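Local atomic coordinates of putative phosphosugar isomerases (Salmonella typhimurium LT2, PDB entry 3FKJ), a protein that is a putative phosphosugar isomerase that probably binds a phosphorylated sugar or sugar derivative through its sugar isomerase (SIS) fold. Residues Ser159-Leu164 with Ser181-Phe186; Gly58-Asp63 with Val308-Cys313; His227-Cys232 with Val323-Leu328. All blocks are in the same frame, centred on the assembly; numbering follows the deposited sequence.

Contact 1: residues Ser159-Leu164 with Ser181-Phe186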
loop_
_atom_site.group_PDB
_atom_site.type_symbol
_atom_site.label_atom_id
_atom_site.label_comp_id
_atom_site.label_asym_id
_atom_site.label_seq_id
_atom_site.Cartn_x
_atom_site.Cartn_y
_atom_site.Cartn_z
ATOM N N SER A 159 15.118 8.076 -5.158
ATOM C CA SER A 159 14.717 6.787 -4.602
ATOM C C SER A 159 15.351 5.681 -5.451
ATOM O O SER A 159 15.782 4.670 -4.908
ATOM C CB SER A 159 13.179 6.609 -4.495
ATOM O OG SER A 159 12.558 6.343 -5.745
ATOM N N LEU A 160 15.425 5.889 -6.775
ATOM C CA LEU A 160 15.913 4.837 -7.664
ATOM C C LEU A 160 17.437 4.816 -7.649
ATOM O O LEU A 160 18.034 3.752 -7.653
ATOM C CB LEU A 160 15.352 4.981 -9.087
ATOM C CG LEU A 160 15.718 3.850 -10.082
ATOM C CD1 LEU A 160 15.367 2.456 -9.608
ATOM C CD2 LEU A 160 15.122 4.106 -11.434
ATOM N N TRP A 161 18.061 6.002 -7.605
ATOM C CA TRP A 161 19.532 6.106 -7.473
ATOM C C TRP A 161 20.025 5.392 -6.201
ATOM O O TRP A 161 20.969 4.612 -6.240
ATOM C CB TRP A 161 19.996 7.572 -7.438
ATOM C CG TRP A 161 20.012 8.282 -8.784
ATOM C CD1 TRP A 161 19.254 9.336 -9.147
ATOM C CD2 TRP A 161 20.853 7.980 -9.911
ATOM N NE1 TRP A 161 19.556 9.732 -10.434
ATOM C CE2 TRP A 161 20.531 8.907 -10.933
ATOM C CE3 TRP A 161 21.838 7.014 -10.158
ATOM C CZ2 TRP A 161 21.177 8.915 -12.182
ATOM C CZ3 TRP A 161 22.460 7.004 -11.409
ATOM C CH2 TRP A 161 22.122 7.945 -12.406
ATOM N N LEU A 162 19.400 5.708 -5.073
ATOM C CA LEU A 162 19.780 5.129 -3.772
ATOM C C LEU A 162 19.534 3.629 -3.762
ATOM O O LEU A 162 20.394 2.855 -3.343
ATOM C CB LEU A 162 18.986 5.795 -2.644
ATOM C CG LEU A 162 19.415 7.226 -2.355
ATOM C CD1 LEU A 162 18.337 8.005 -1.509
ATOM C CD2 LEU A 162 20.740 7.168 -1.690
ATOM N N ALA A 163 18.386 3.209 -4.268
ATOM C CA ALA A 163 18.093 1.779 -4.462
ATOM C C ALA A 163 19.169 1.052 -5.290
ATOM O O ALA A 163 19.639 -0.030 -4.876
ATOM C CB ALA A 163 16.731 1.568 -5.109
ATOM N N LEU A 164 19.482 1.618 -6.473
ATOM C CA LEU A 164 20.523 1.084 -7.352
ATOM C C LEU A 164 21.829 0.847 -6.584
ATOM O O LEU A 164 22.432 -0.222 -6.682
ATOM C CB LEU A 164 20.811 2.054 -8.509
ATOM C CG LEU A 164 22.012 1.757 -9.414
ATOM C CD1 LEU A 164 21.693 0.530 -10.257
ATOM C CD2 LEU A 164 22.390 3.011 -10.276
ATOM N N SER A 181 23.133 4.571 -17.601
ATOM C CA SER A 181 23.095 5.228 -18.909
ATOM C C SER A 181 21.631 5.427 -19.319
ATOM O O SER A 181 21.334 6.391 -19.999
ATOM C CB SER A 181 23.947 4.483 -19.966
ATOM O OG SER A 181 23.220 3.467 -20.613
ATOM N N ALA A 182 20.717 4.551 -18.859
ATOM C CA ALA A 182 19.268 4.803 -18.996
ATOM C C ALA A 182 18.921 6.128 -18.324
ATOM O O ALA A 182 18.239 6.962 -18.904
ATOM C CB ALA A 182 18.449 3.684 -18.384
ATOM N N PHE A 183 19.399 6.324 -17.095
ATOM C CA PHE A 183 19.188 7.601 -16.369
ATOM C C PHE A 183 19.798 8.802 -17.114
ATOM O O PHE A 183 19.306 9.931 -16.984
ATOM C CB PHE A 183 19.773 7.548 -14.946
ATOM C CG PHE A 183 18.744 7.631 -13.830
ATOM C CD1 PHE A 183 17.799 8.652 -13.808
ATOM C CD2 PHE A 183 18.796 6.740 -12.750
ATOM C CE1 PHE A 183 16.881 8.767 -12.769
ATOM C CE2 PHE A 183 17.852 6.815 -11.694
ATOM C CZ PHE A 183 16.901 7.829 -11.706
ATOM N N GLY A 184 20.882 8.566 -17.861
ATOM C CA GLY A 184 21.505 9.621 -18.672
ATOM C C GLY A 184 20.650 10.059 -19.850
ATOM O O GLY A 184 20.845 11.153 -20.390
ATOM N N ARG A 185 19.714 9.200 -20.249
ATOM C CA ARG A 185 18.798 9.475 -21.345
ATOM C C ARG A 185 17.458 9.998 -20.848
ATOM O O ARG A 185 16.575 10.359 -21.638
ATOM C CB ARG A 185 18.576 8.213 -22.177
ATOM C CG ARG A 185 19.713 7.913 -23.123
ATOM C CD ARG A 185 19.371 6.769 -24.049
ATOM N NE ARG A 185 19.443 5.487 -23.361
ATOM C CZ ARG A 185 20.576 4.869 -23.031
ATOM N NH1 ARG A 185 21.761 5.413 -23.310
ATOM N NH2 ARG A 185 20.528 3.697 -22.406
ATOM N N PHE A 186 17.318 10.059 -19.538
ATOM C CA PHE A 186 16.007 10.227 -18.943
ATOM C C PHE A 186 15.460 11.630 -19.197
ATOM O O PHE A 186 14.270 11.777 -19.486
ATOM C CB PHE A 186 16.041 9.925 -17.449
ATOM C CG PHE A 186 14.678 9.940 -16.801
ATOM C CD1 PHE A 186 13.653 9.103 -17.268
ATOM C CD2 PHE A 186 14.406 10.788 -15.731
ATOM C CE1 PHE A 186 12.379 9.087 -16.648
ATOM C CE2 PHE A 186 13.143 10.800 -15.141
ATOM C CZ PHE A 186 12.127 9.942 -15.602
#
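Trp-161 NE1 is the polar atom at the heart of this contact: it donates a hydrogen bond to Ala-152 O, which anchors the indole while the ring lies against Phe-183. NE1 sits 3.5 Å from Phe-183 CZ, so the N-H edge overlies the far end of the phenyl ring. The two aromatics form an offset stack, with the five-membered ring of Trp-161 and the ring of Phe-183 having centroids 3.8 Å apart and planes tilted by just 9°. The overlap runs on to the benzo part of the indole, where Trp-161 CZ2 meets Phe-183 CG at 3.2 Å and Trp-161 CH2 meets Phe-183 CB at 3.5 Å. That is tight packing, and the Phe-183 ring reaches it with a chi1 of -114°, away from the usual staggered positions, which suggests some strain. On Trp-161, chi1 of -77° sets CG beside the backbone N and opposite the carbonyl carbon, carrying the indole toward the other helix although its CB starts off to one side. Leu-160 adds a second apolar touch, its CD2 branch coming obliquely to Phe-183 CE2 at 3.9 Å. No hydrogen bond links the segments, and the three touching residues are all buried. The stack joins helix 155-170 to helix 176-184. Helix 22-35 packs on Trp-161 through Ala-23 and Ala-27, helix 56-65 meets Leu-160 through Phe-61, and Leu-315 of helix 313-331 packs against Phe-183.

Contact 2: residues Gly58-Asp63 with Val308-Cys313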
loop_
_atom_site.group_PDB
_atom_site.type_symbol
_atom_site.label_atom_id
_atom_site.label_comp_id
_atom_site.label_asym_id
_atom_site.label_seq_id
_atom_site.Cartn_x
_atom_site.Cartn_y
_atom_site.Cartn_z
ATOM N N GLY A 58 12.280 3.218 -6.085
ATOM C CA GLY A 58 13.282 2.450 -5.393
ATOM C C GLY A 58 12.742 1.224 -4.674
ATOM O O GLY A 58 13.376 0.141 -4.708
ATOM N N LYS A 59 11.604 1.383 -4.003
ATOM C CA LYS A 59 10.957 0.258 -3.326
ATOM C C LYS A 59 10.722 -0.872 -4.326
ATOM O O LYS A 59 11.146 -2.023 -4.101
ATOM C CB LYS A 59 9.634 0.698 -2.655
ATOM C CG LYS A 59 8.892 -0.416 -1.867
ATOM C CD LYS A 59 7.413 -0.466 -2.160
ATOM C CE LYS A 59 6.627 -1.401 -1.220
ATOM N NZ LYS A 59 7.114 -2.816 -1.079
ATOM N N TYR A 60 10.099 -0.539 -5.452
ATOM C CA TYR A 60 9.770 -1.529 -6.480
ATOM C C TYR A 60 11.028 -2.214 -7.055
ATOM O O TYR A 60 11.063 -3.448 -7.221
ATOM C CB TYR A 60 8.864 -0.901 -7.582
ATOM C CG TYR A 60 8.470 -1.871 -8.682
ATOM C CD1 TYR A 60 7.561 -2.894 -8.436
ATOM C CD2 TYR A 60 9.032 -1.801 -9.946
ATOM C CE1 TYR A 60 7.214 -3.813 -9.407
ATOM C CE2 TYR A 60 8.686 -2.755 -10.953
ATOM C CZ TYR A 60 7.758 -3.724 -10.672
ATOM O OH TYR A 60 7.396 -4.651 -11.633
ATOM N N PHE A 61 12.062 -1.427 -7.339
ATOM C CA PHE A 61 13.324 -1.971 -7.835
ATOM C C PHE A 61 13.928 -3.012 -6.883
ATOM O O PHE A 61 14.342 -4.119 -7.294
ATOM C CB PHE A 61 14.331 -0.824 -8.091
ATOM C CG PHE A 61 15.690 -1.279 -8.556
ATOM C CD1 PHE A 61 15.919 -1.578 -9.888
ATOM C CD2 PHE A 61 16.748 -1.373 -7.663
ATOM C CE1 PHE A 61 17.178 -1.987 -10.331
ATOM C CE2 PHE A 61 18.032 -1.771 -8.089
ATOM C CZ PHE A 61 18.245 -2.081 -9.429
ATOM N N LEU A 62 13.956 -2.678 -5.602
ATOM C CA LEU A 62 14.542 -3.575 -4.619
ATOM C C LEU A 62 13.664 -4.783 -4.424
ATOM O O LEU A 62 14.165 -5.880 -4.333
ATOM C CB LEU A 62 14.801 -2.859 -3.288
ATOM C CG LEU A 62 15.829 -1.713 -3.333
ATOM C CD1 LEU A 62 15.782 -0.924 -1.963
ATOM C CD2 LEU A 62 17.250 -2.252 -3.608
ATOM N N ASP A 63 12.357 -4.601 -4.347
ATOM C CA ASP A 63 11.456 -5.741 -4.200
ATOM C C ASP A 63 11.644 -6.728 -5.348
ATOM O O ASP A 63 11.558 -7.921 -5.147
ATOM C CB ASP A 63 9.990 -5.302 -4.166
ATOM C CG ASP A 63 9.622 -4.622 -2.881
ATOM O OD1 ASP A 63 10.391 -4.667 -1.893
ATOM O OD2 ASP A 63 8.528 -4.053 -2.855
ATOM N N VAL A 308 15.965 -2.458 -18.849
ATOM C CA VAL A 308 15.606 -2.068 -17.466
ATOM C C VAL A 308 14.713 -0.833 -17.395
ATOM O O VAL A 308 14.521 -0.260 -16.317
ATOM C CB VAL A 308 16.884 -1.826 -16.602
ATOM C CG1 VAL A 308 17.801 -3.074 -16.680
ATOM C CG2 VAL A 308 17.633 -0.549 -17.028
ATOM N N GLY A 309 14.156 -0.449 -18.539
ATOM C CA GLY A 309 13.288 0.714 -18.637
ATOM C C GLY A 309 11.967 0.584 -17.883
ATOM O O GLY A 309 11.310 1.565 -17.648
ATOM N N GLU A 310 11.579 -0.633 -17.531
ATOM C CA GLU A 310 10.401 -0.867 -16.697
ATOM C C GLU A 310 10.548 -0.095 -15.402
ATOM O O GLU A 310 9.584 0.482 -14.933
ATOM C CB GLU A 310 10.225 -2.357 -16.418
ATOM C CG GLU A 310 9.159 -2.709 -15.383
ATOM C CD GLU A 310 9.173 -4.168 -15.012
ATOM O OE1 GLU A 310 9.346 -5.009 -15.918
ATOM O OE2 GLU A 310 9.006 -4.475 -13.820
ATOM N N TYR A 311 11.761 -0.057 -14.842
ATOM C CA TYR A 311 11.987 0.593 -13.543
ATOM C C TYR A 311 11.816 2.121 -13.540
ATOM O O TYR A 311 11.735 2.716 -12.465
ATOM C CB TYR A 311 13.340 0.180 -12.945
ATOM C CG TYR A 311 13.418 -1.306 -12.601
ATOM C CD1 TYR A 311 12.465 -1.892 -11.798
ATOM C CD2 TYR A 311 14.411 -2.114 -13.112
ATOM C CE1 TYR A 311 12.486 -3.209 -11.518
ATOM C CE2 TYR A 311 14.450 -3.464 -12.808
ATOM C CZ TYR A 311 13.474 -4.011 -12.017
ATOM O OH TYR A 311 13.452 -5.358 -11.669
ATOM N N PHE A 312 11.719 2.746 -14.725
ATOM C CA PHE A 312 11.561 4.218 -14.840
ATOM C C PHE A 312 10.137 4.649 -15.136
ATOM O O PHE A 312 9.883 5.859 -15.284
ATOM C CB PHE A 312 12.432 4.794 -15.986
ATOM C CG PHE A 312 13.887 4.629 -15.770
ATOM C CD1 PHE A 312 14.496 3.408 -16.018
ATOM C CD2 PHE A 312 14.656 5.687 -15.281
ATOM C CE1 PHE A 312 15.869 3.238 -15.809
ATOM C CE2 PHE A 312 16.005 5.516 -15.052
ATOM C CZ PHE A 312 16.615 4.276 -15.314
ATOM N N CYS A 313 9.228 3.675 -15.280
ATOM C CA CYS A 313 7.831 3.978 -15.625
ATOM C C CYS A 313 7.166 4.921 -14.626
ATOM O O CYS A 313 6.486 5.835 -15.038
ATOM C CB CYS A 313 6.992 2.713 -15.780
ATOM S SG CYS A 313 7.340 1.841 -17.321
#
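Phe-61, in the middle of helical turn 58-63, comes closest to Tyr-311 in the short 3-10 segment 309-312, with CA atoms 6.4 Å apart. Their rings meet edge-to-face: the edge of Phe-61 points at the face of Tyr-311, with centroids 4.9 Å apart and planes at 80°. Phe-61 CD1 does the touching, 3.6 Å from Tyr-311 CD2 and above the middle of the tyrosine ring. Tyr-60 completes the aromatic cluster. Its CE2 lies 3.9 Å from Tyr-311 CE1, and the two tyrosine rings are set obliquely at 57°. With CG anti to the backbone N (chi1 -180°), the Tyr-60 ring swings out to the other segment and delivers its hydroxyl to the carboxylate of Glu-310. Tyr-60 OH donates to Glu-310 OE2 at 2.7 Å, almost straight down the C-O bond of that oxygen, which lies near the plane of the phenol ring. The same OE2 is also held by a salt bridge from Arg-272, so one buried oxygen has two donors; the positive charge would probably stabilise the carboxylate. The Tyr-311 hydroxyl has its main partner in Glu-65, at the far end of the helix that carries Tyr-60. Helix 56-65 is thus fastened to the loop that leads from strand 290-295 into helix 313-331. Helices 155-170 and 176-184 pack on Phe-61, Leu-62 packs on Val-71 of strand 70-75, and Ala-82 of the second subunit rests on Tyr-60.

Contact 3: residues His227-Cys232 with Val323-Leu328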
loop_
_atom_site.group_PDB
_atom_site.type_symbol
_atom_site.label_atom_id
_atom_site.label_comp_id
_atom_site.label_asym_id
_atom_site.label_seq_id
_atom_site.Cartn_x
_atom_site.Cartn_y
_atom_site.Cartn_z
ATOM N N HIS A 227 -1.156 6.232 -7.160
ATOM C CA HIS A 227 -1.584 6.597 -5.870
ATOM C C HIS A 227 -1.270 8.053 -5.556
ATOM O O HIS A 227 -2.115 8.756 -5.012
ATOM C CB HIS A 227 -0.991 5.654 -4.823
ATOM C CG HIS A 227 -1.536 5.895 -3.460
ATOM N ND1 HIS A 227 -2.855 5.665 -3.156
ATOM C CD2 HIS A 227 -0.971 6.431 -2.345
ATOM C CE1 HIS A 227 -3.069 6.000 -1.893
ATOM N NE2 HIS A 227 -1.943 6.463 -1.379
ATOM N N GLN A 228 -0.053 8.494 -5.903
ATOM C CA GLN A 228 0.307 9.858 -5.729
ATOM C C GLN A 228 -0.656 10.802 -6.457
ATOM O O GLN A 228 -1.108 11.782 -5.886
ATOM C CB GLN A 228 1.730 10.071 -6.222
ATOM C CG GLN A 228 2.308 11.479 -6.021
ATOM C CD GLN A 228 3.748 11.521 -6.399
ATOM O OE1 GLN A 228 4.553 10.594 -6.069
ATOM N NE2 GLN A 228 4.093 12.533 -7.156
ATOM N N GLU A 229 -0.946 10.526 -7.725
ATOM C CA GLU A 229 -1.884 11.351 -8.447
ATOM C C GLU A 229 -3.192 11.443 -7.706
ATOM O O GLU A 229 -3.814 12.502 -7.618
ATOM C CB GLU A 229 -2.105 10.805 -9.843
ATOM C CG GLU A 229 -3.077 11.594 -10.701
ATOM C CD GLU A 229 -2.504 12.924 -11.277
ATOM O OE1 GLU A 229 -1.326 13.293 -11.100
ATOM O OE2 GLU A 229 -3.296 13.611 -11.932
ATOM N N SER A 230 -3.645 10.304 -7.203
ATOM C CA SER A 230 -4.898 10.234 -6.465
ATOM C C SER A 230 -4.937 11.113 -5.224
ATOM O O SER A 230 -5.841 11.937 -5.073
ATOM C CB SER A 230 -5.171 8.788 -6.089
ATOM O OG SER A 230 -6.439 8.658 -5.508
ATOM N N ILE A 231 -3.944 10.934 -4.350
ATOM C CA ILE A 231 -3.934 11.588 -3.033
ATOM C C ILE A 231 -3.329 13.007 -3.078
ATOM O O ILE A 231 -3.841 13.903 -2.423
ATOM C CB ILE A 231 -3.297 10.679 -1.900
ATOM C CG1 ILE A 231 -1.847 10.277 -2.200
ATOM C CG2 ILE A 231 -4.190 9.408 -1.642
ATOM C CD1 ILE A 231 -0.928 10.349 -0.938
ATOM N N CYS A 232 -2.307 13.225 -3.909
ATOM C CA CYS A 232 -1.598 14.500 -3.932
ATOM C C CYS A 232 -2.078 15.493 -4.960
ATOM O O CYS A 232 -1.711 16.642 -4.857
ATOM C CB CYS A 232 -0.092 14.281 -4.161
ATOM S SG CYS A 232 0.654 13.374 -2.815
ATOM N N VAL A 323 1.730 17.749 -16.946
ATOM C CA VAL A 323 1.118 18.403 -18.112
ATOM C C VAL A 323 -0.397 18.281 -18.014
ATOM O O VAL A 323 -1.101 19.271 -18.122
ATOM C CB VAL A 323 1.662 17.838 -19.484
ATOM C CG1 VAL A 323 1.024 18.578 -20.692
ATOM C CG2 VAL A 323 3.207 17.889 -19.517
ATOM N N TYR A 324 -0.894 17.069 -17.758
ATOM C CA TYR A 324 -2.324 16.870 -17.623
ATOM C C TYR A 324 -2.875 17.651 -16.436
ATOM O O TYR A 324 -3.938 18.226 -16.542
ATOM C CB TYR A 324 -2.656 15.396 -17.463
ATOM C CG TYR A 324 -2.425 14.590 -18.703
ATOM C CD1 TYR A 324 -1.173 14.070 -18.984
ATOM C CD2 TYR A 324 -3.461 14.343 -19.596
ATOM C CE1 TYR A 324 -0.943 13.332 -20.131
ATOM C CE2 TYR A 324 -3.244 13.598 -20.733
ATOM C CZ TYR A 324 -1.979 13.090 -21.002
ATOM O OH TYR A 324 -1.739 12.334 -22.145
ATOM N N ASN A 325 -2.140 17.654 -15.318
ATOM C CA ASN A 325 -2.543 18.370 -14.101
ATOM C C ASN A 325 -2.709 19.872 -14.248
ATOM O O ASN A 325 -3.647 20.444 -13.673
ATOM C CB ASN A 325 -1.599 18.095 -12.938
ATOM C CG ASN A 325 -1.524 16.642 -12.584
ATOM O OD1 ASN A 325 -2.366 15.856 -12.995
ATOM N ND2 ASN A 325 -0.505 16.266 -11.825
ATOM N N LEU A 326 -1.800 20.512 -14.985
ATOM C CA LEU A 326 -1.933 21.939 -15.288
ATOM C C LEU A 326 -3.121 22.178 -16.231
ATOM O O LEU A 326 -3.945 23.066 -16.007
ATOM C CB LEU A 326 -0.641 22.485 -15.913
ATOM C CG LEU A 326 -0.406 23.998 -15.919
ATOM C CD1 LEU A 326 -0.347 24.522 -14.491
ATOM C CD2 LEU A 326 0.860 24.320 -16.670
ATOM N N ALA A 327 -3.202 21.400 -17.302
ATOM C CA ALA A 327 -4.335 21.504 -18.217
ATOM C C ALA A 327 -5.690 21.367 -17.490
ATOM O O ALA A 327 -6.625 22.127 -17.758
ATOM C CB ALA A 327 -4.216 20.478 -19.323
ATOM N N LEU A 328 -5.793 20.411 -16.560
ATOM C CA LEU A 328 -7.046 20.180 -15.832
ATOM C C LEU A 328 -7.342 21.329 -14.886
ATOM O O LEU A 328 -8.461 21.883 -14.893
ATOM C CB LEU A 328 -6.997 18.881 -15.066
ATOM C CG LEU A 328 -8.263 18.457 -14.357
ATOM C CD1 LEU A 328 -9.337 18.199 -15.413
ATOM C CD2 LEU A 328 -7.977 17.224 -13.502
#
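Two helices of the second alpha/beta unit meet here: helix 223-238, the crossover between parallel strands 213-218 and 241-246, and helix 313-331 near the end of the chain. Across the gap a single pair of side chains does the work, Glu-229 from the first helix and Asn-325 from the second. Their CA atoms are 9.0 Å apart, too far for backbones to touch, and the polar ends span the distance from opposite directions. Glu-229 starts with CG anti to the backbone N and then bends at chi2 (76°), which turns the carboxylate toward the neighbouring helix. Asn-325 already points its CB at the partner. The carboxylate and the amide lie nearly in one plane, 24° apart, so both carboxylate oxygens are turned to the amide and the two groups are not stacked. As modelled, Glu-229 OE2 is 2.7 Å from Asn-325 OD1, and Glu-229 OE1 is 3.2 Å from Asn-325 ND2. Since the amide was probably built turned over, the identity of those two asparagine atoms is uncertain, and the geometry fixes a close polar approach without settling its bonding. Both residues are buried, and Ile-233, one turn on from Glu-229, packs against Asn-325. Beside this pair His-227 and Ser-230 hydrogen-bond to Ser-244 and Ser-242 of strand 241-246, while Tyr-324 packs on Gln-292 and Ile-294 of strand 290-295. The helices therefore reach the two strands that are outermost in this chain's four-stranded parallel sheet, and Ile-231 touches Pro-254 of the second subunit. Neighbouring helices packed against a parallel sheet in this way are typical of the Rossmann-like alpha/beta sandwich of SIS proteins.

How the contacts relate
Contacts 1 and 2 adjoin, their centres 10 Å apart, and touch directly: Ser-159 OG probably hydrogen-bonds to Gly-58 N at 3.2 Å, and Ala-182 CB packs on Phe-312 CZ at 3.6 Å. In sequence, both segments of contact 1 fall between the two of contact 2, which brings the C-terminal part back to helix 56-65. Contact 3 lies across the centre of the chain, its centre about 23 Å from contact 1 and about 21 Å from contact 2, with no touch to either. Helix 313-331 links the halves: Cys-313, the last residue of contact 2's second segment, begins it, and Asn-325 lies further along it in contact 3.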